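Local coordinates for lipoprotein (Leptospira interrogans serogroup Icterohaemorrhagiae serovar copenhageni, PDB 6OE6) that is of unknown function but is a predicted lipoprotein, whose native form is probably anchored to a membrane by its lipidated N-terminal end, at residues A[18-23]-A[52-57]; A[45-50]-A[125-130]; A[66-71]-A[114-119]. One frame throughout, in Å; residues are numbered along the deposited sequence. Where two conformers were deposited one is given.

Contact 1 of 3, residues A[18-23]-A[52-57]. With FMT (formic acid), chain D.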
loop_
_atom_site.group_PDB
_atom_site.type_symbol
_atom_site.label_atom_id
_atom_site.label_comp_id
_atom_site.label_asym_id
_atom_site.label_seq_id
_atom_site.Cartn_x
_atom_site.Cartn_y
_atom_site.Cartn_z
ATOM N N TRP A 18 -3.318 -4.464 6.064
ATOM C CA TRP A 18 -3.687 -4.932 4.734
ATOM C C TRP A 18 -4.664 -6.090 4.808
ATOM O O TRP A 18 -4.634 -6.891 5.745
ATOM C CB TRP A 18 -2.450 -5.383 3.932
ATOM C CG TRP A 18 -1.306 -4.420 4.070
ATOM C CD1 TRP A 18 -0.421 -4.333 5.115
ATOM C CD2 TRP A 18 -0.938 -3.396 3.147
ATOM N NE1 TRP A 18 0.476 -3.320 4.890
ATOM C CE2 TRP A 18 0.182 -2.731 3.683
ATOM C CE3 TRP A 18 -1.445 -2.978 1.913
ATOM C CZ2 TRP A 18 0.800 -1.663 3.030
ATOM C CZ3 TRP A 18 -0.823 -1.922 1.264
ATOM C CH2 TRP A 18 0.285 -1.277 1.823
ATOM N N VAL A 19 -5.513 -6.188 3.787
ATOM C CA VAL A 19 -6.315 -7.391 3.563
ATOM C C VAL A 19 -6.505 -7.535 2.062
ATOM O O VAL A 19 -6.591 -6.537 1.342
ATOM C CB VAL A 19 -7.665 -7.356 4.324
ATOM C CG1 VAL A 19 -8.536 -6.184 3.870
ATOM C CG2 VAL A 19 -8.411 -8.658 4.134
ATOM N N LEU A 20 -6.500 -8.777 1.582
ATOM C CA LEU A 20 -6.698 -9.067 0.168
ATOM C C LEU A 20 -8.144 -9.486 -0.058
ATOM O O LEU A 20 -8.656 -10.351 0.662
ATOM C CB LEU A 20 -5.747 -10.168 -0.297
ATOM C CG LEU A 20 -4.253 -9.898 -0.229
ATOM C CD1 LEU A 20 -3.484 -11.111 -0.694
ATOM C CD2 LEU A 20 -3.928 -8.697 -1.122
ATOM N N LEU A 21 -8.795 -8.885 -1.061
ATOM C CA LEU A 21 -10.216 -9.101 -1.323
ATOM C C LEU A 21 -10.435 -9.709 -2.700
ATOM O O LEU A 21 -9.853 -9.261 -3.690
ATOM C CB LEU A 21 -10.996 -7.794 -1.226
ATOM C CG LEU A 21 -11.457 -7.312 0.144
ATOM C CD1 LEU A 21 -12.721 -6.471 -0.040
ATOM C CD2 LEU A 21 -11.706 -8.477 1.086
ATOM N N ASP A 22 -11.303 -10.712 -2.773
ATOM C CA ASP A 22 -11.730 -11.230 -4.061
ATOM C C ASP A 22 -12.972 -10.467 -4.494
ATOM O O ASP A 22 -13.976 -10.455 -3.773
ATOM C CB ASP A 22 -12.028 -12.726 -3.995
ATOM C CG ASP A 22 -12.089 -13.354 -5.366
ATOM O OD1 ASP A 22 -11.077 -13.950 -5.789
ATOM O OD2 ASP A 22 -13.135 -13.223 -6.034
ATOM N N GLU A 23 -12.904 -9.835 -5.667
ATOM C CA GLU A 23 -14.041 -9.067 -6.162
ATOM C C GLU A 23 -15.276 -9.956 -6.289
ATOM O O GLU A 23 -16.267 -9.768 -5.572
ATOM C CB GLU A 23 -13.682 -8.402 -7.494
ATOM C CG GLU A 23 -12.607 -7.310 -7.381
ATOM C CD GLU A 23 -13.090 -6.066 -6.637
ATOM O OE1 GLU A 23 -14.321 -5.915 -6.454
ATOM O OE2 GLU A 23 -12.240 -5.232 -6.240
ATOM N N LYS A 52 -6.098 -10.202 -6.671
ATOM C CA LYS A 52 -6.898 -9.807 -5.522
ATOM C C LYS A 52 -6.793 -8.302 -5.339
ATOM O O LYS A 52 -5.753 -7.696 -5.614
ATOM C CB LYS A 52 -6.437 -10.497 -4.228
ATOM C CG LYS A 52 -6.498 -12.022 -4.263
ATOM C CD LYS A 52 -7.921 -12.537 -4.311
ATOM C CE LYS A 52 -7.950 -14.061 -4.224
ATOM N NZ LYS A 52 -9.330 -14.624 -4.305
ATOM N N THR A 53 -7.880 -7.703 -4.873
ATOM C CA THR A 53 -7.847 -6.269 -4.610
ATOM C C THR A 53 -7.095 -6.035 -3.304
ATOM O O THR A 53 -7.363 -6.693 -2.296
ATOM C CB THR A 53 -9.274 -5.708 -4.591
ATOM O OG1 THR A 53 -9.806 -5.765 -5.925
ATOM C CG2 THR A 53 -9.299 -4.245 -4.135
ATOM N N ILE A 54 -6.102 -5.147 -3.343
ATOM C CA ILE A 54 -5.211 -4.898 -2.210
ATOM C C ILE A 54 -5.824 -3.766 -1.402
ATOM O O ILE A 54 -5.860 -2.629 -1.873
ATOM C CB ILE A 54 -3.805 -4.525 -2.678
ATOM C CG1 ILE A 54 -3.177 -5.667 -3.529
ATOM C CG2 ILE A 54 -2.915 -4.108 -1.447
ATOM C CD1 ILE A 54 -1.981 -5.227 -4.429
ATOM N N CYS A 55 -6.311 -4.066 -0.197
ATOM C CA CYS A 55 -6.961 -3.070 0.656
ATOM C C CYS A 55 -6.032 -2.686 1.798
ATOM O O CYS A 55 -5.465 -3.564 2.457
ATOM C CB CYS A 55 -8.272 -3.602 1.235
ATOM S SG CYS A 55 -9.413 -4.231 -0.004
ATOM N N TYR A 56 -5.874 -1.387 2.039
ATOM C CA TYR A 56 -5.013 -0.949 3.125
ATOM C C TYR A 56 -5.766 -0.057 4.097
ATOM O O TYR A 56 -6.810 0.548 3.795
ATOM C CB TYR A 56 -3.740 -0.214 2.615
ATOM C CG TYR A 56 -4.043 1.193 2.132
ATOM C CD1 TYR A 56 -4.007 2.277 3.008
ATOM C CD2 TYR A 56 -4.368 1.430 0.815
ATOM C CE1 TYR A 56 -4.315 3.556 2.577
ATOM C CE2 TYR A 56 -4.676 2.694 0.375
ATOM C CZ TYR A 56 -4.640 3.757 1.257
ATOM O OH TYR A 56 -4.958 5.019 0.795
ATOM N N ILE A 57 -5.226 -0.021 5.302
ATOM C CA ILE A 57 -5.612 0.953 6.305
ATOM C C ILE A 57 -4.321 1.603 6.777
ATOM O O ILE A 57 -3.263 0.960 6.808
ATOM C CB ILE A 57 -6.396 0.295 7.465
ATOM C CG1 ILE A 57 -7.022 1.359 8.361
ATOM C CG2 ILE A 57 -5.504 -0.649 8.271
ATOM C CD1 ILE A 57 -8.047 0.802 9.349
HETATM C C FMT D . -6.674 4.559 -2.571
HETATM O O1 FMT D . -7.801 4.101 -2.693
HETATM O O2 FMT D . -6.264 5.001 -1.498
#

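Contact 2 of 3, residues A[45-50]-A[125-130]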
loop_
_atom_site.group_PDB
_atom_site.type_symbol
_atom_site.label_atom_id
_atom_site.label_comp_id
_atom_site.label_asym_id
_atom_site.label_seq_id
_atom_site.Cartn_x
_atom_site.Cartn_y
_atom_site.Cartn_z
ATOM N N ASN A 45 8.213 -7.042 3.965
ATOM C CA ASN A 45 8.149 -8.185 3.054
ATOM C C ASN A 45 6.753 -8.349 2.454
ATOM O O ASN A 45 6.210 -9.450 2.385
ATOM C CB ASN A 45 8.588 -9.480 3.754
ATOM C CG ASN A 45 9.990 -9.385 4.353
ATOM O OD1 ASN A 45 10.187 -9.652 5.541
ATOM N ND2 ASN A 45 10.964 -9.010 3.533
ATOM N N LEU A 46 6.157 -7.244 2.016
ATOM C CA LEU A 46 4.803 -7.307 1.489
ATOM C C LEU A 46 4.835 -7.766 0.032
ATOM O O LEU A 46 5.439 -7.101 -0.833
ATOM C CB LEU A 46 4.123 -5.954 1.633
ATOM C CG LEU A 46 3.956 -5.409 3.050
ATOM C CD1 LEU A 46 3.402 -3.989 2.964
ATOM C CD2 LEU A 46 2.999 -6.298 3.848
ATOM N N ILE A 47 4.212 -8.920 -0.222
ATOM C CA ILE A 47 4.180 -9.557 -1.536
ATOM C C ILE A 47 2.738 -9.959 -1.811
ATOM O O ILE A 47 2.212 -10.878 -1.173
ATOM C CB ILE A 47 5.102 -10.782 -1.607
ATOM C CG1 ILE A 47 6.551 -10.382 -1.307
ATOM C CG2 ILE A 47 4.988 -11.456 -2.962
ATOM C CD1 ILE A 47 7.460 -11.573 -1.226
ATOM N N PHE A 48 2.100 -9.276 -2.748
ATOM C CA PHE A 48 0.682 -9.447 -3.045
ATOM C C PHE A 48 0.494 -10.018 -4.452
ATOM O O PHE A 48 1.297 -9.762 -5.364
ATOM C CB PHE A 48 -0.058 -8.102 -2.933
ATOM C CG PHE A 48 0.054 -7.442 -1.569
ATOM C CD1 PHE A 48 -0.067 -8.184 -0.401
ATOM C CD2 PHE A 48 0.258 -6.067 -1.457
ATOM C CE1 PHE A 48 0.030 -7.582 0.850
ATOM C CE2 PHE A 48 0.353 -5.464 -0.213
ATOM C CZ PHE A 48 0.241 -6.220 0.943
ATOM N N PRO A 49 -0.549 -10.810 -4.667
ATOM C CA PRO A 49 -0.825 -11.337 -6.003
ATOM C C PRO A 49 -1.514 -10.280 -6.853
ATOM O O PRO A 49 -1.994 -9.273 -6.348
ATOM C CB PRO A 49 -1.769 -12.509 -5.713
ATOM C CG PRO A 49 -2.560 -12.002 -4.531
ATOM C CD PRO A 49 -1.566 -11.223 -3.685
ATOM N N ASP A 50 -1.584 -10.548 -8.159
ATOM C CA ASP A 50 -2.193 -9.610 -9.101
ATOM C C ASP A 50 -3.673 -9.887 -9.339
ATOM O O ASP A 50 -4.281 -9.260 -10.218
ATOM C CB ASP A 50 -1.438 -9.631 -10.438
ATOM C CG ASP A 50 -1.708 -10.889 -11.271
ATOM O OD1 ASP A 50 -2.183 -11.924 -10.749
ATOM O OD2 ASP A 50 -1.435 -10.833 -12.485
ATOM N N GLU A 125 6.654 0.072 1.012
ATOM C CA GLU A 125 6.800 -0.620 -0.264
ATOM C C GLU A 125 6.069 -1.963 -0.264
ATOM O O GLU A 125 6.002 -2.653 0.759
ATOM C CB GLU A 125 8.279 -0.860 -0.576
ATOM C CG GLU A 125 9.079 0.411 -0.772
ATOM C CD GLU A 125 10.557 0.125 -0.972
ATOM O OE1 GLU A 125 11.235 -0.270 0.006
ATOM O OE2 GLU A 125 11.026 0.284 -2.111
ATOM N N PHE A 126 5.572 -2.358 -1.438
ATOM C CA PHE A 126 5.058 -3.714 -1.623
ATOM C C PHE A 126 5.284 -4.176 -3.063
ATOM O O PHE A 126 5.466 -3.369 -3.972
ATOM C CB PHE A 126 3.569 -3.820 -1.224
ATOM C CG PHE A 126 2.622 -2.961 -2.035
ATOM C CD1 PHE A 126 2.119 -3.428 -3.243
ATOM C CD2 PHE A 126 2.184 -1.703 -1.571
ATOM C CE1 PHE A 126 1.210 -2.645 -3.995
ATOM C CE2 PHE A 126 1.254 -0.938 -2.298
ATOM C CZ PHE A 126 0.784 -1.405 -3.519
ATOM N N LEU A 127 5.333 -5.499 -3.253
ATOM C CA LEU A 127 5.449 -6.112 -4.574
ATOM C C LEU A 127 4.093 -6.669 -4.994
ATOM O O LEU A 127 3.343 -7.161 -4.145
ATOM C CB LEU A 127 6.454 -7.266 -4.565
ATOM C CG LEU A 127 7.898 -6.932 -4.260
ATOM C CD1 LEU A 127 8.726 -8.218 -4.334
ATOM C CD2 LEU A 127 8.393 -5.912 -5.248
ATOM N N VAL A 128 3.793 -6.593 -6.300
ATOM C CA VAL A 128 2.668 -7.303 -6.930
ATOM C C VAL A 128 3.255 -8.328 -7.888
ATOM O O VAL A 128 4.077 -7.982 -8.746
ATOM C CB VAL A 128 1.729 -6.349 -7.684
ATOM C CG1 VAL A 128 0.597 -7.138 -8.366
ATOM C CG2 VAL A 128 1.158 -5.316 -6.720
ATOM N N ARG A 129 2.850 -9.594 -7.752
ATOM C CA ARG A 129 3.412 -10.637 -8.595
ATOM C C ARG A 129 2.335 -11.382 -9.372
ATOM O O ARG A 129 1.196 -11.511 -8.916
ATOM C CB ARG A 129 4.210 -11.636 -7.767
ATOM C CG ARG A 129 5.429 -11.000 -7.151
ATOM C CD ARG A 129 6.304 -12.034 -6.512
ATOM N NE ARG A 129 6.884 -12.967 -7.478
ATOM C CZ ARG A 129 6.520 -14.241 -7.604
ATOM N NH1 ARG A 129 5.566 -14.747 -6.831
ATOM N NH2 ARG A 129 7.119 -15.014 -8.499
ATOM N N SER A 130 2.709 -11.858 -10.557
ATOM C CA SER A 130 1.841 -12.745 -11.317
ATOM C C SER A 130 1.622 -14.037 -10.546
ATOM O O SER A 130 2.574 -14.644 -10.045
ATOM C CB SER A 130 2.450 -13.056 -12.684
ATOM O OG SER A 130 2.171 -12.030 -13.618
HETATM O O HOH W 1 7.426 -4.413 2.158
#

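Contact 3 of 3, residues A[66-71]-A[114-119]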
loop_
_atom_site.group_PDB
_atom_site.type_symbol
_atom_site.label_atom_id
_atom_site.label_comp_id
_atom_site.label_asym_id
_atom_site.label_seq_id
_atom_site.Cartn_x
_atom_site.Cartn_y
_atom_site.Cartn_z
ATOM N N GLU A 66 -10.744 15.547 10.490
ATOM C CA GLU A 66 -11.419 15.172 9.254
ATOM C C GLU A 66 -11.259 16.241 8.177
ATOM O O GLU A 66 -11.328 15.931 6.981
ATOM C CB GLU A 66 -12.896 14.895 9.543
ATOM C CG GLU A 66 -13.778 14.660 8.328
ATOM C CD GLU A 66 -15.038 13.884 8.666
ATOM O OE1 GLU A 66 -15.029 13.156 9.681
ATOM O OE2 GLU A 66 -16.037 14.003 7.923
ATOM N N SER A 67 -11.023 17.495 8.572
ATOM C CA SER A 67 -10.885 18.581 7.612
ATOM C C SER A 67 -9.439 18.866 7.207
ATOM O O SER A 67 -9.219 19.693 6.316
ATOM C CB SER A 67 -11.514 19.860 8.170
ATOM O OG SER A 67 -10.756 20.362 9.253
ATOM N N ALA A 68 -8.456 18.213 7.823
ATOM C CA ALA A 68 -7.065 18.451 7.458
ATOM C C ALA A 68 -6.748 17.831 6.102
ATOM O O ALA A 68 -7.295 16.790 5.726
ATOM C CB ALA A 68 -6.119 17.886 8.518
ATOM N N GLU A 69 -5.844 18.476 5.367
ATOM C CA GLU A 69 -5.504 18.002 4.027
ATOM C C GLU A 69 -4.665 16.735 4.132
ATOM O O GLU A 69 -3.511 16.781 4.568
ATOM C CB GLU A 69 -4.756 19.079 3.247
ATOM C CG GLU A 69 -5.594 20.279 2.861
ATOM C CD GLU A 69 -5.133 20.893 1.553
ATOM O OE1 GLU A 69 -4.400 20.213 0.804
ATOM O OE2 GLU A 69 -5.502 22.050 1.270
ATOM N N THR A 70 -5.238 15.604 3.727
ATOM C CA THR A 70 -4.539 14.327 3.716
ATOM C C THR A 70 -4.532 13.768 2.300
ATOM O O THR A 70 -5.536 13.848 1.585
ATOM C CB THR A 70 -5.204 13.333 4.678
ATOM O OG1 THR A 70 -5.353 13.949 5.958
ATOM C CG2 THR A 70 -4.361 12.100 4.853
ATOM N N TYR A 71 -3.390 13.224 1.883
ATOM C CA TYR A 71 -3.271 12.613 0.569
ATOM C C TYR A 71 -2.506 11.306 0.697
ATOM O O TYR A 71 -1.701 11.120 1.612
ATOM C CB TYR A 71 -2.528 13.501 -0.438
ATOM C CG TYR A 71 -3.283 14.745 -0.868
ATOM C CD1 TYR A 71 -4.030 14.758 -2.042
ATOM C CD2 TYR A 71 -3.237 15.898 -0.107
ATOM C CE1 TYR A 71 -4.715 15.888 -2.444
ATOM C CE2 TYR A 71 -3.918 17.033 -0.496
ATOM C CZ TYR A 71 -4.659 17.021 -1.666
ATOM O OH TYR A 71 -5.341 18.146 -2.063
ATOM N N VAL A 114 2.033 8.550 2.476
ATOM C CA VAL A 114 0.938 9.221 3.172
ATOM C C VAL A 114 1.389 10.642 3.495
ATOM O O VAL A 114 2.465 10.836 4.070
ATOM C CB VAL A 114 0.526 8.478 4.456
ATOM C CG1 VAL A 114 -0.573 9.302 5.193
ATOM C CG2 VAL A 114 0.050 7.043 4.168
ATOM N N ALA A 115 0.583 11.630 3.105
ATOM C CA ALA A 115 0.886 13.030 3.365
ATOM C C ALA A 115 -0.186 13.629 4.258
ATOM O O ALA A 115 -1.378 13.365 4.077
ATOM C CB ALA A 115 0.987 13.833 2.067
ATOM N N TYR A 116 0.247 14.440 5.219
ATOM C CA TYR A 116 -0.654 15.105 6.148
ATOM C C TYR A 116 -0.206 16.550 6.255
ATOM O O TYR A 116 0.952 16.813 6.593
ATOM C CB TYR A 116 -0.646 14.419 7.517
ATOM C CG TYR A 116 -1.702 14.942 8.472
ATOM C CD1 TYR A 116 -3.046 14.654 8.267
ATOM C CD2 TYR A 116 -1.356 15.705 9.568
ATOM C CE1 TYR A 116 -4.021 15.121 9.132
ATOM C CE2 TYR A 116 -2.322 16.184 10.439
ATOM C CZ TYR A 116 -3.655 15.888 10.215
ATOM O OH TYR A 116 -4.633 16.355 11.077
ATOM N N GLU A 117 -1.115 17.474 5.924
ATOM C CA GLU A 117 -0.870 18.911 6.064
ATOM C C GLU A 117 0.425 19.332 5.369
ATOM O O GLU A 117 1.193 20.149 5.882
ATOM C CB GLU A 117 -0.859 19.320 7.538
ATOM C CG GLU A 117 -2.156 19.001 8.273
ATOM C CD GLU A 117 -3.240 20.049 8.061
ATOM O OE1 GLU A 117 -3.500 20.828 9.001
ATOM O OE2 GLU A 117 -3.829 20.099 6.961
ATOM N N GLY A 118 0.673 18.759 4.188
ATOM C CA GLY A 118 1.771 19.160 3.340
ATOM C C GLY A 118 3.012 18.289 3.405
ATOM O O GLY A 118 3.802 18.302 2.455
ATOM N N ASP A 119 3.212 17.542 4.486
ATOM C CA ASP A 119 4.425 16.756 4.679
ATOM C C ASP A 119 4.154 15.277 4.442
ATOM O O ASP A 119 3.123 14.748 4.874
ATOM C CB ASP A 119 4.979 16.939 6.093
ATOM C CG ASP A 119 5.090 18.395 6.495
ATOM O OD1 ASP A 119 5.466 19.222 5.639
ATOM O OD2 ASP A 119 4.793 18.708 7.665
HETATM O O HOH W 2 -1.401 16.959 2.790
#

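Contact 1 of 3, residues A[18-23]-A[52-57]
Trp18 lies against Tyr56 and Ile54 within the antiparallel pair of strands 15-21 and 53-59, part of the four-stranded sheet of this all-beta domain. Its CB sits 3.8 Å from Cys55 O, and chi1 of -44° sets CG opposite the carbonyl carbon, which swings the indole over the neighbouring strand. CE3 then meets Ile54 CG2 at 3.8 Å, with the methyl near the ring plane at its edge. CZ3 is 3.6 Å from Tyr56 CB, which stands over one face of the six-membered ring in a CH-pi contact, 29° off the ring normal. CZ2, on the far side of that ring, packs on Leu46, and the nitrogen NE1 is turned elsewhere, to Thr42 O. Further along the same face of the sheet, Leu20 and Ile54 run side by side in the same direction, and Leu20 CD2 reaches Ile54 CG1 at 3.9 Å. These residues face the second sheet, where Phe48, Val124, Phe126 and Val128 lie against them.

Four backbone hydrogen bonds join the strands, two in each of the pairs Val19–Cys55 and Leu21–Thr53. On the face carrying Val19, Leu21, Thr53 and Cys55, Leu21 CG packs on Cys55 SG at 3.7 Å. Where the strands give way to loops, Thr53 OG1 donates to Glu23 OE2, meeting its anti side, while Lys52 NZ forms a salt bridge with Asp22 OD1, though the 2.4 Å modelled between these two is doubtfully short. Tyr56 OH donates to O2 of a bound formic acid, 2.6 Å away, which Lys89 and Ser101 also bind and which probably came from the crystallisation liquor. The contact thus has a largely buried aromatic and aliphatic side, whereas the salt bridge and the Thr53–Glu23 hydrogen bond, both ending on poorly ordered acids, probably hold more loosely.

Contact 2 of 3, residues A[45-50]-A[125-130]
Strand 47-49 forms the parallel edge of the five-stranded mixed sheet, where Ile47, Phe48 and Pro49 pair with Leu127, Val128 and Arg129 near the end of strand 119-129. The backbone follows the parallel pattern: Leu127 N donates to Leu46 O at 2.9 Å, Phe48 N to Leu127 O at 2.8 Å and Arg129 N to Phe48 O at 2.9 Å. Ahead of these bonds a water accepts from Leu46 N and donates to Glu125 O, carrying the link past the point where direct bonding starts.

On the inward face, chi1 of 62° sets the Phe126 ring between its own backbone N and carbonyl carbon. There Phe48 CD2 comes to 3.7 Å from Phe126 CD1, and the ring planes are inclined at 47°, an oblique meeting. Leu46 CB touches Phe126 CB at 3.6 Å. Trp18, Leu20 and Ile54 of the other sheet close over this aromatic and aliphatic group. The outward face is made differently: Ile47 and Arg129 lie alongside each other, while the guanidinium group turns away to Glu147 and Thr133. Ile47 CG2 meets the aliphatic part of that arginine at CD, 3.8 Å away.

Contact 3 of 3, residues A[66-71]-A[114-119]
With chi1 of -172°, the Tyr116 ring extends opposite its own backbone N and comes up to Ala68 and Thr70, while a bend of -82° at chi2 of Glu117 folds that carboxylate back toward Glu69. Ala68 CB consequently sits 3.5 Å from Tyr116 CE1, obliquely to the ring, and its nearest approach is to Tyr116 OH at 3.3 Å. Thr70 OG1 comes in at the ring edge, 3.3 Å from Tyr116 CD1. The phenol is tied down at its far end by Ser65 N. Glu117 OE2 accepts from Glu69 N at 3.0 Å, the donor lying 38° out of the carboxylate plane; a second conformer of Glu117 exists.

Residues 116-119 form a type I' turn, the tight two-residue connection of the beta hairpin between strands 108-116 and 119-129, and here it meets the start of antiparallel strand 70-77. Glu69 O is gripped from the turn by Glu117 N at 2.8 Å and by a water that accepts from Gly118 N. One residue before the turn, Ala115 forms a hydrogen-bonded antiparallel pair with Tyr71: Tyr71 N donates to Ala115 O, and Ala115 N to Tyr71 O at 2.8 Å.

Contact 1 joins strands 15-21 and 53-59 of the antiparallel sheet, whereas contacts 2 and 3 belong to the mixed sheet, at its 47-49 edge and at the hairpin turn beyond strand 108-116. Contacts 1 and 2 have centres about 12 Å apart and touch across the sandwich; their segments alternate along the chain (18-23, 45-50, 52-57, 125-130), and strand 47-49 of one sheet leads by a short link into 53-59 of the other. Both segments of contact 3 come after contact 1 has closed and between those of contact 2, whose centre lies about 26 Å away on the other side of the chain's centre. The crossing of contacts 1 and 2 thus ties the two sheets together.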